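Local atomic coordinates of esterase LipW (Mycobacterium marinum, PDB entry 3QH4), a protein that probably hydrolyses ester bonds as an esterase of the alpha/beta hydrolase fold, apparently with strict substrate selectivity. Residues A[192-197]-A[289-294]; A[254-259]-A[283-288]. All blocks are in the same frame, centred on the assembly; numbering follows the deposited sequence.

Interaction 1: A[192-197]-A[289-294]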
ATOM      1  N   LEU A 192       1.964  -5.455  -4.375  1.00  2.81           N
ATOM      2  CA  LEU A 192       1.039  -5.420  -3.230  1.00  3.71           C
ATOM      3  C   LEU A 192       1.829  -5.802  -1.972  1.00  4.60           C
ATOM      4  O   LEU A 192       2.107  -6.993  -1.716  1.00  4.99           O
ATOM      5  CB  LEU A 192      -0.142  -6.379  -3.445  1.00  3.93           C
ATOM      6  CG  LEU A 192      -0.890  -6.272  -4.773  1.00  4.84           C
ATOM      7  CD1 LEU A 192      -1.950  -7.359  -4.886  1.00  5.73           C
ATOM      8  CD2 LEU A 192      -1.553  -4.892  -4.935  1.00  4.89           C
ATOM      9  N   HIS A 193       2.213  -4.791  -1.208  1.00  3.59           N
ATOM     10  CA  HIS A 193       2.888  -5.057   0.061  1.00  3.47           C
ATOM     11  C   HIS A 193       1.904  -5.163   1.225  1.00  3.73           C
ATOM     12  O   HIS A 193       1.097  -4.256   1.457  1.00  3.24           O
ATOM     13  CB  HIS A 193       3.995  -4.012   0.333  1.00  4.23           C
ATOM     14  CG  HIS A 193       4.685  -4.204   1.650  1.00  3.21           C
ATOM     15  ND1 HIS A 193       5.158  -5.432   2.067  1.00  4.17           N
ATOM     16  CD2 HIS A 193       4.996  -3.323   2.635  1.00  2.75           C
ATOM     17  CE1 HIS A 193       5.714  -5.304   3.262  1.00  3.41           C
ATOM     18  NE2 HIS A 193       5.617  -4.039   3.634  1.00  4.17           N
ATOM     19  N   GLN A 194       2.029  -6.275   1.955  1.00  3.58           N
ATOM     20  CA  GLN A 194       1.173  -6.638   3.098  1.00  3.91           C
ATOM     21  C   GLN A 194      -0.280  -6.156   2.885  1.00  3.36           C
ATOM     22  O   GLN A 194      -0.825  -5.453   3.749  1.00  3.92           O
ATOM     23  CB  GLN A 194       1.808  -6.111   4.423  1.00  3.62           C
ATOM     24  CG  GLN A 194       2.070  -4.590   4.397  1.00  3.78           C
ATOM     25  CD  GLN A 194       2.748  -4.024   5.619  1.00  3.30           C
ATOM     26  OE1 GLN A 194       3.253  -4.753   6.471  1.00  4.01           O
ATOM     27  NE2 GLN A 194       2.784  -2.693   5.696  1.00  8.00           N
ATOM     28  N   PRO A 195      -0.896  -6.552   1.751  1.00  3.65           N
ATOM     29  CA  PRO A 195      -2.210  -5.986   1.369  1.00  3.67           C
ATOM     30  C   PRO A 195      -3.397  -6.409   2.233  1.00  3.81           C
ATOM     31  O   PRO A 195      -3.479  -7.546   2.717  1.00  3.58           O
ATOM     32  CB  PRO A 195      -2.417  -6.489  -0.060  1.00  3.25           C
ATOM     33  CG  PRO A 195      -1.658  -7.845  -0.106  1.00  3.02           C
ATOM     34  CD  PRO A 195      -0.416  -7.536   0.750  1.00  2.91           C
ATOM     35  N   VAL A 196      -4.260  -5.442   2.471  1.00  3.29           N
ATOM     36  CA  VAL A 196      -5.581  -5.681   3.013  1.00  3.85           C
ATOM     37  C   VAL A 196      -6.429  -6.174   1.829  1.00  4.19           C
ATOM     38  O   VAL A 196      -6.528  -5.465   0.820  1.00  5.05           O
ATOM     39  CB  VAL A 196      -6.111  -4.354   3.596  1.00  3.63           C
ATOM     40  CG1 VAL A 196      -7.590  -4.507   3.915  1.00  6.24           C
ATOM     41  CG2 VAL A 196      -5.285  -4.005   4.871  1.00  5.07           C
ATOM     42  N   LEU A 197      -7.040  -7.361   1.943  1.00  3.79           N
ATOM     43  CA  LEU A 197      -7.699  -7.988   0.797  1.00  4.23           C
ATOM     44  C   LEU A 197      -9.105  -8.483   1.022  1.00  5.33           C
ATOM     45  O   LEU A 197      -9.882  -8.510   0.071  1.00  5.08           O
ATOM     46  CB  LEU A 197      -6.838  -9.171   0.274  1.00  3.70           C
ATOM     47  CG  LEU A 197      -5.506  -8.741  -0.321  1.00  4.52           C
ATOM     48  CD1 LEU A 197      -4.682  -9.973  -0.547  1.00  5.75           C
ATOM     49  CD2 LEU A 197      -5.745  -8.029  -1.633  1.00  6.57           C
ATOM     50  N   GLY A 289       3.755  -3.769   9.115  1.00  4.97           N
ATOM     51  CA  GLY A 289       4.384  -2.461   9.163  1.00  5.08           C
ATOM     52  C   GLY A 289       5.861  -2.566   9.502  1.00  5.68           C
ATOM     53  O   GLY A 289       6.467  -1.544   9.822  1.00  5.93           O
ATOM     54  N   PHE A 290       6.446  -3.777   9.419  1.00  5.21           N
ATOM     55  CA  PHE A 290       7.862  -3.974   9.825  1.00  5.57           C
ATOM     56  C   PHE A 290       8.841  -3.024   9.137  1.00  6.22           C
ATOM     57  O   PHE A 290       9.762  -2.517   9.781  1.00  7.26           O
ATOM     58  CB  PHE A 290       8.319  -5.441   9.680  1.00  4.98           C
ATOM     59  CG  PHE A 290       8.378  -5.951   8.242  1.00  4.74           C
ATOM     60  CD1 PHE A 290       7.250  -6.568   7.679  1.00  4.82           C
ATOM     61  CD2 PHE A 290       9.565  -5.840   7.481  1.00  3.13           C
ATOM     62  CE1 PHE A 290       7.295  -7.083   6.382  1.00  4.83           C
ATOM     63  CE2 PHE A 290       9.623  -6.331   6.190  1.00  3.03           C
ATOM     64  CZ  PHE A 290       8.479  -6.950   5.629  1.00  4.85           C
ATOM     65  N   ASP A 291       8.615  -2.757   7.853  1.00  5.65           N
ATOM     66  CA  ASP A 291       9.549  -1.933   7.092  1.00  5.49           C
ATOM     67  C   ASP A 291       9.395  -0.449   7.404  1.00  6.16           C
ATOM     68  O   ASP A 291      10.337   0.317   7.149  1.00  6.99           O
ATOM     69  CB  ASP A 291       9.428  -2.178   5.591  1.00  5.24           C
ATOM     70  CG  ASP A 291       8.024  -1.898   5.087  1.00  6.68           C
ATOM     71  OD1 ASP A 291       7.081  -2.555   5.574  1.00  7.16           O
ATOM     72  OD2 ASP A 291       7.860  -0.982   4.250  1.00  7.09           O
ATOM     73  N   SER A 292       8.244  -0.057   7.969  1.00  6.33           N
ATOM     74  CA  SER A 292       8.039   1.304   8.502  1.00  7.60           C
ATOM     75  C   SER A 292       8.631   1.465   9.897  1.00  8.36           C
ATOM     76  O   SER A 292       9.242   2.519  10.213  1.00  8.15           O
ATOM     77  CB  SER A 292       6.535   1.622   8.532  1.00  8.25           C
ATOM     78  OG  SER A 292       6.027   1.633   7.205  1.00  9.89           O
ATOM     79  N   LEU A 293       8.454   0.443  10.736  1.00  8.03           N
ATOM     80  CA  LEU A 293       8.982   0.444  12.101  1.00  9.65           C
ATOM     81  C   LEU A 293      10.506   0.457  12.140  1.00  9.39           C
ATOM     82  O   LEU A 293      11.093   1.132  12.998  1.00 10.07           O
ATOM     83  CB  LEU A 293       8.452  -0.751  12.920  1.00  9.09           C
ATOM     84  CG  LEU A 293       6.940  -0.732  13.242  1.00 11.52           C
ATOM     85  CD1 LEU A 293       6.413  -2.143  13.539  1.00 15.01           C
ATOM     86  CD2 LEU A 293       6.619   0.214  14.420  1.00 15.08           C
ATOM     87  N   LEU A 294      11.127  -0.274  11.214  1.00  8.64           N
ATOM     88  CA  LEU A 294      12.586  -0.445  11.221  1.00  9.38           C
ATOM     89  C   LEU A 294      13.120  -0.451   9.800  1.00  8.85           C
ATOM     90  O   LEU A 294      13.511  -1.491   9.304  1.00  7.51           O
ATOM     91  CB  LEU A 294      12.960  -1.777  11.884  1.00  9.77           C
ATOM     92  CG  LEU A 294      13.240  -1.909  13.362  1.00 15.49           C
ATOM     93  CD1 LEU A 294      13.917  -3.253  13.674  1.00 14.67           C
ATOM     94  CD2 LEU A 294      14.102  -0.732  13.888  1.00 14.99           C
TER
HETATM   95  O   HOH W   1       5.155  -0.798   6.399  1.00  7.22           O
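Asp291 OD1 is gripped by two donors. His193 NE2 gives it a hydrogen bond of 2.8 Å, and water 1 donates a second one to the same oxygen. The imidazole N-H reaches the oxygen nearly in its own ring plane, with an angle of 154° at the hydrogen. It meets OD1 from above the carboxylate plane, which stands 73° from the ring. His193 has CG anti to its backbone N (chi1 178°), and this carries the ring off the strand end toward the helix. Its ND1 is hydrogen-bonded to Thr253 OG1, so both ring nitrogens have partners, which should fix the ring flip. CG of Gln194 lies over the centre of one ring face, 3.6 Å above the plane. The ring edge also points at the face of Phe290 in an offset edge-to-face pair, the planes almost perpendicular, with CE1 of His193 3.9 Å from CE1 of Phe290.

Strand 189-193 runs parallel to its neighbours 160-165 and 250-255 in the alpha/beta hydrolase sheet. The short helix 290-293 begins just after His288, the probable catalytic histidine. Gly289 sits at the N-cap of that helix, with a positive phi. Its backbone N-H donates to Gln194 OE1 at 2.9 Å. The bond is fairly straight, and the donor lies close to the carbonyl plane. The chain of Gln194 is extended beyond CG, which brings its amide up to the start of the helix. The amide nitrogen NE2 has a hydrogen bond to Ser165 OG and a weak one, 3.1 Å long, to water 1. That water also contacts Ser292 OG at 2.7 Å. Helix 298-315 packs nearby, where Leu303 touches the side chains of both His193 and Asp291.

Interaction 2: A[254-259]-A[283-288]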
ATOM      1  N   CYS A 254       4.366 -10.216   2.651  1.00  3.63           N
ATOM      2  CA  CYS A 254       3.756 -10.003   3.971  1.00  3.40           C
ATOM      3  C   CYS A 254       4.639 -10.588   5.054  1.00  3.81           C
ATOM      4  O   CYS A 254       5.307 -11.592   4.814  1.00  3.87           O
ATOM      5  CB  CYS A 254       2.390 -10.709   4.007  1.00  2.74           C
ATOM      6  SG  CYS A 254       1.318 -10.094   5.332  1.00  4.14           S
ATOM      7  N   GLY A 255       4.662  -9.950   6.233  1.00  4.14           N
ATOM      8  CA  GLY A 255       5.315 -10.550   7.415  1.00  4.29           C
ATOM      9  C   GLY A 255       4.444 -11.692   7.923  1.00  4.98           C
ATOM     10  O   GLY A 255       3.244 -11.682   7.715  1.00  5.62           O
ATOM     11  N   GLU A 256       5.044 -12.668   8.605  1.00  3.87           N
ATOM     12  CA  GLU A 256       4.266 -13.830   9.053  1.00  4.36           C
ATOM     13  C   GLU A 256       3.431 -13.542  10.288  1.00  4.33           C
ATOM     14  O   GLU A 256       2.442 -14.245  10.537  1.00  4.65           O
ATOM     15  CB  GLU A 256       5.151 -15.056   9.301  1.00  5.42           C
ATOM     16  CG  GLU A 256       6.119 -14.863  10.452  1.00  6.27           C
ATOM     17  CD  GLU A 256       6.837 -16.138  10.876  1.00  6.83           C
ATOM     18  OE1 GLU A 256       6.337 -17.242  10.569  1.00  7.38           O
ATOM     19  OE2 GLU A 256       7.898 -16.023  11.536  1.00  6.64           O
ATOM     20  N   ILE A 257       3.817 -12.530  11.063  1.00  3.96           N
ATOM     21  CA  ILE A 257       3.100 -12.247  12.332  1.00  4.22           C
ATOM     22  C   ILE A 257       2.174 -11.071  12.078  1.00  3.76           C
ATOM     23  O   ILE A 257       2.319  -9.984  12.646  1.00  3.99           O
ATOM     24  CB  ILE A 257       4.092 -12.022  13.545  1.00  4.19           C
ATOM     25  CG1 ILE A 257       5.139 -13.145  13.636  1.00  5.39           C
ATOM     26  CG2 ILE A 257       3.349 -11.857  14.923  1.00  4.43           C
ATOM     27  CD1 ILE A 257       4.534 -14.555  13.727  1.00  6.94           C
ATOM     28  N   ASP A 258       1.167 -11.336  11.254  1.00  4.37           N
ATOM     29  CA  ASP A 258       0.377 -10.251  10.661  1.00  3.57           C
ATOM     30  C   ASP A 258      -1.022 -10.828  10.442  1.00  3.29           C
ATOM     31  O   ASP A 258      -1.165 -11.877   9.792  1.00  4.62           O
ATOM     32  CB  ASP A 258       1.036  -9.839   9.335  1.00  3.02           C
ATOM     33  CG  ASP A 258       0.333  -8.639   8.652  1.00  4.09           C
ATOM     34  OD1 ASP A 258      -0.894  -8.474   8.791  1.00  3.77           O
ATOM     35  OD2 ASP A 258       1.020  -7.876   7.928  1.00  5.60           O
ATOM     36  N   PRO A 259      -2.055 -10.162  10.976  1.00  4.16           N
ATOM     37  CA  PRO A 259      -3.404 -10.678  10.735  1.00  3.48           C
ATOM     38  C   PRO A 259      -3.755 -10.858   9.253  1.00  4.33           C
ATOM     39  O   PRO A 259      -4.588 -11.712   8.953  1.00  5.92           O
ATOM     40  CB  PRO A 259      -4.310  -9.627  11.419  1.00  3.85           C
ATOM     41  CG  PRO A 259      -3.491  -8.312  11.281  1.00  3.37           C
ATOM     42  CD  PRO A 259      -2.080  -8.826  11.616  1.00  3.27           C
ATOM     43  N   PHE A 283       7.803 -12.961   5.041  1.00  2.97           N
ATOM     44  CA  PHE A 283       9.006 -12.638   5.811  1.00  4.56           C
ATOM     45  C   PHE A 283       8.839 -13.116   7.239  1.00  4.82           C
ATOM     46  O   PHE A 283       7.839 -12.788   7.890  1.00  5.23           O
ATOM     47  CB  PHE A 283       9.226 -11.114   5.812  1.00  4.37           C
ATOM     48  CG  PHE A 283       9.649 -10.586   4.477  1.00  2.95           C
ATOM     49  CD1 PHE A 283      11.021 -10.571   4.135  1.00  5.04           C
ATOM     50  CD2 PHE A 283       8.714 -10.106   3.576  1.00  4.33           C
ATOM     51  CE1 PHE A 283      11.435 -10.065   2.888  1.00  5.58           C
ATOM     52  CE2 PHE A 283       9.118  -9.626   2.294  1.00  5.90           C
ATOM     53  CZ  PHE A 283      10.491  -9.612   1.977  1.00  4.83           C
ATOM     54  N   PRO A 284       9.812 -13.891   7.729  1.00  5.16           N
ATOM     55  CA  PRO A 284       9.725 -14.517   9.074  1.00  4.93           C
ATOM     56  C   PRO A 284       9.930 -13.467  10.188  1.00  5.45           C
ATOM     57  O   PRO A 284      10.607 -12.459   9.963  1.00  5.10           O
ATOM     58  CB  PRO A 284      10.878 -15.544   9.039  1.00  5.63           C
ATOM     59  CG  PRO A 284      11.926 -14.910   8.143  1.00  6.03           C
ATOM     60  CD  PRO A 284      11.108 -14.152   7.071  1.00  6.07           C
ATOM     61  N   ARG A 285       9.326 -13.704  11.351  1.00  5.63           N
ATOM     62  CA  ARG A 285       9.581 -12.924  12.583  1.00  6.11           C
ATOM     63  C   ARG A 285       9.288 -11.414  12.428  1.00  5.73           C
ATOM     64  O   ARG A 285       9.901 -10.578  13.082  1.00  5.20           O
ATOM     65  CB  ARG A 285      11.003 -13.182  13.093  1.00  7.19           C
ATOM     66  CG  ARG A 285      11.385 -14.652  13.130  1.00  9.37           C
ATOM     67  CD  ARG A 285      12.775 -14.848  13.744  1.00 13.78           C
ATOM     68  NE  ARG A 285      12.751 -14.719  15.191  1.00 18.63           N
ATOM     69  CZ  ARG A 285      13.816 -14.439  15.950  1.00 20.47           C
ATOM     70  NH1 ARG A 285      15.012 -14.190  15.409  1.00 20.58           N
ATOM     71  NH2 ARG A 285      13.674 -14.393  17.264  1.00 19.63           N
ATOM     72  N   ALA A 286       8.312 -11.094  11.572  1.00  4.95           N
ATOM     73  CA  ALA A 286       7.959  -9.731  11.230  1.00  5.21           C
ATOM     74  C   ALA A 286       6.440  -9.503  11.346  1.00  6.25           C
ATOM     75  O   ALA A 286       5.650 -10.303  10.864  1.00  6.22           O
ATOM     76  CB  ALA A 286       8.439  -9.402   9.780  1.00  4.86           C
ATOM     77  N   CYS A 287       6.067  -8.384  11.965  1.00  6.33           N
ATOM     78  CA  CYS A 287       4.662  -7.958  12.126  1.00  5.73           C
ATOM     79  C   CYS A 287       4.260  -6.995  11.040  1.00  5.25           C
ATOM     80  O   CYS A 287       5.111  -6.526  10.266  1.00  5.17           O
ATOM     81  CB  CYS A 287       4.486  -7.293  13.513  1.00  6.25           C
ATOM     82  SG  CYS A 287       5.435  -5.751  13.714  1.00  7.67           S
ATOM     83  N   HIS A 288       2.962  -6.696  10.930  1.00  4.95           N
ATOM     84  CA  HIS A 288       2.540  -5.670   9.976  1.00  4.89           C
ATOM     85  C   HIS A 288       3.297  -4.364  10.198  1.00  5.32           C
ATOM     86  O   HIS A 288       3.466  -3.914  11.339  1.00  5.98           O
ATOM     87  CB  HIS A 288       1.050  -5.391  10.155  1.00  6.39           C
ATOM     88  CG  HIS A 288       0.427  -4.741   8.965  1.00  6.37           C
ATOM     89  ND1 HIS A 288       0.144  -5.440   7.816  1.00  7.56           N
ATOM     90  CD2 HIS A 288       0.002  -3.470   8.752  1.00 10.22           C
ATOM     91  CE1 HIS A 288      -0.432  -4.634   6.936  1.00  9.09           C
ATOM     92  NE2 HIS A 288      -0.545  -3.435   7.488  1.00  9.72           N
TER
HETATM   93  O   HOH W   2       1.015  -7.437  12.896  1.00  4.67           O
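Segments 254-259 and 283-288 start side by side as parallel strand ends, with Gly255 bridged to Phe283. Phe283 N donates to Cys254 O at 2.9 Å, and Glu256 N donates to Phe283 O in a more bent bond. Both chains then turn a corner. Beyond it, Ile257 N donates to Ala286 O at 2.9 Å. Cys287 CA makes a CA-H...O contact of 3.1 Å with Ile257 O, and water 2 joins that oxygen to His288 N.

The Glu256 side chain reaches across to the corner of 283-288. Its OE2 accepts the backbone N-H of Arg285 at 2.7 Å, on the anti side of the carboxylate. The phenyl ring of Phe283 brings its edge near Cys254 O and packs against helix 298-315.

His288 ND1 donates to Asp258 OD2 at 2.6 Å. The donor comes to the syn side of the oxygen, 28° out of the carboxylate plane. Asp258 OD2 lies in the imidazole plane, although the two flat groups are perpendicular. With chi1 at -177° the Asp258 carboxylate swings away from its own backbone N and reaches His288. Its OD1 takes the N-H of Phe260, which steadies the group. His288 NE2 is hydrogen-bonded to Ser166 OG. This charge-relay geometry is consistent with the Ser-His-Asp catalytic triad of alpha/beta hydrolases, its acid and histidine carried on loops after two neighbouring strands.

Both interactions are largely buried and reach the same sheet through neighbouring strands, 189-193 and 250-255. Interaction 1 lies nearer the centre of the chain and rests mainly on side chains, with one backbone N-H and one water. Interaction 2 is mostly backbone pairing and has a more exposed end at Pro284 and Arg285. Along the chain it is nested inside the loop that interaction 1 closes. The two meet around the probable catalytic histidine: Gln194 O is 3.3 Å from His288 CE1, and segment 289-294, with helix 290-293, follows directly after segment 283-288. They also share an aromatic contact, Phe290 against Phe283. Interaction 2 holds the probable acid-histidine pair, and interaction 1 fastens the chain just beyond it.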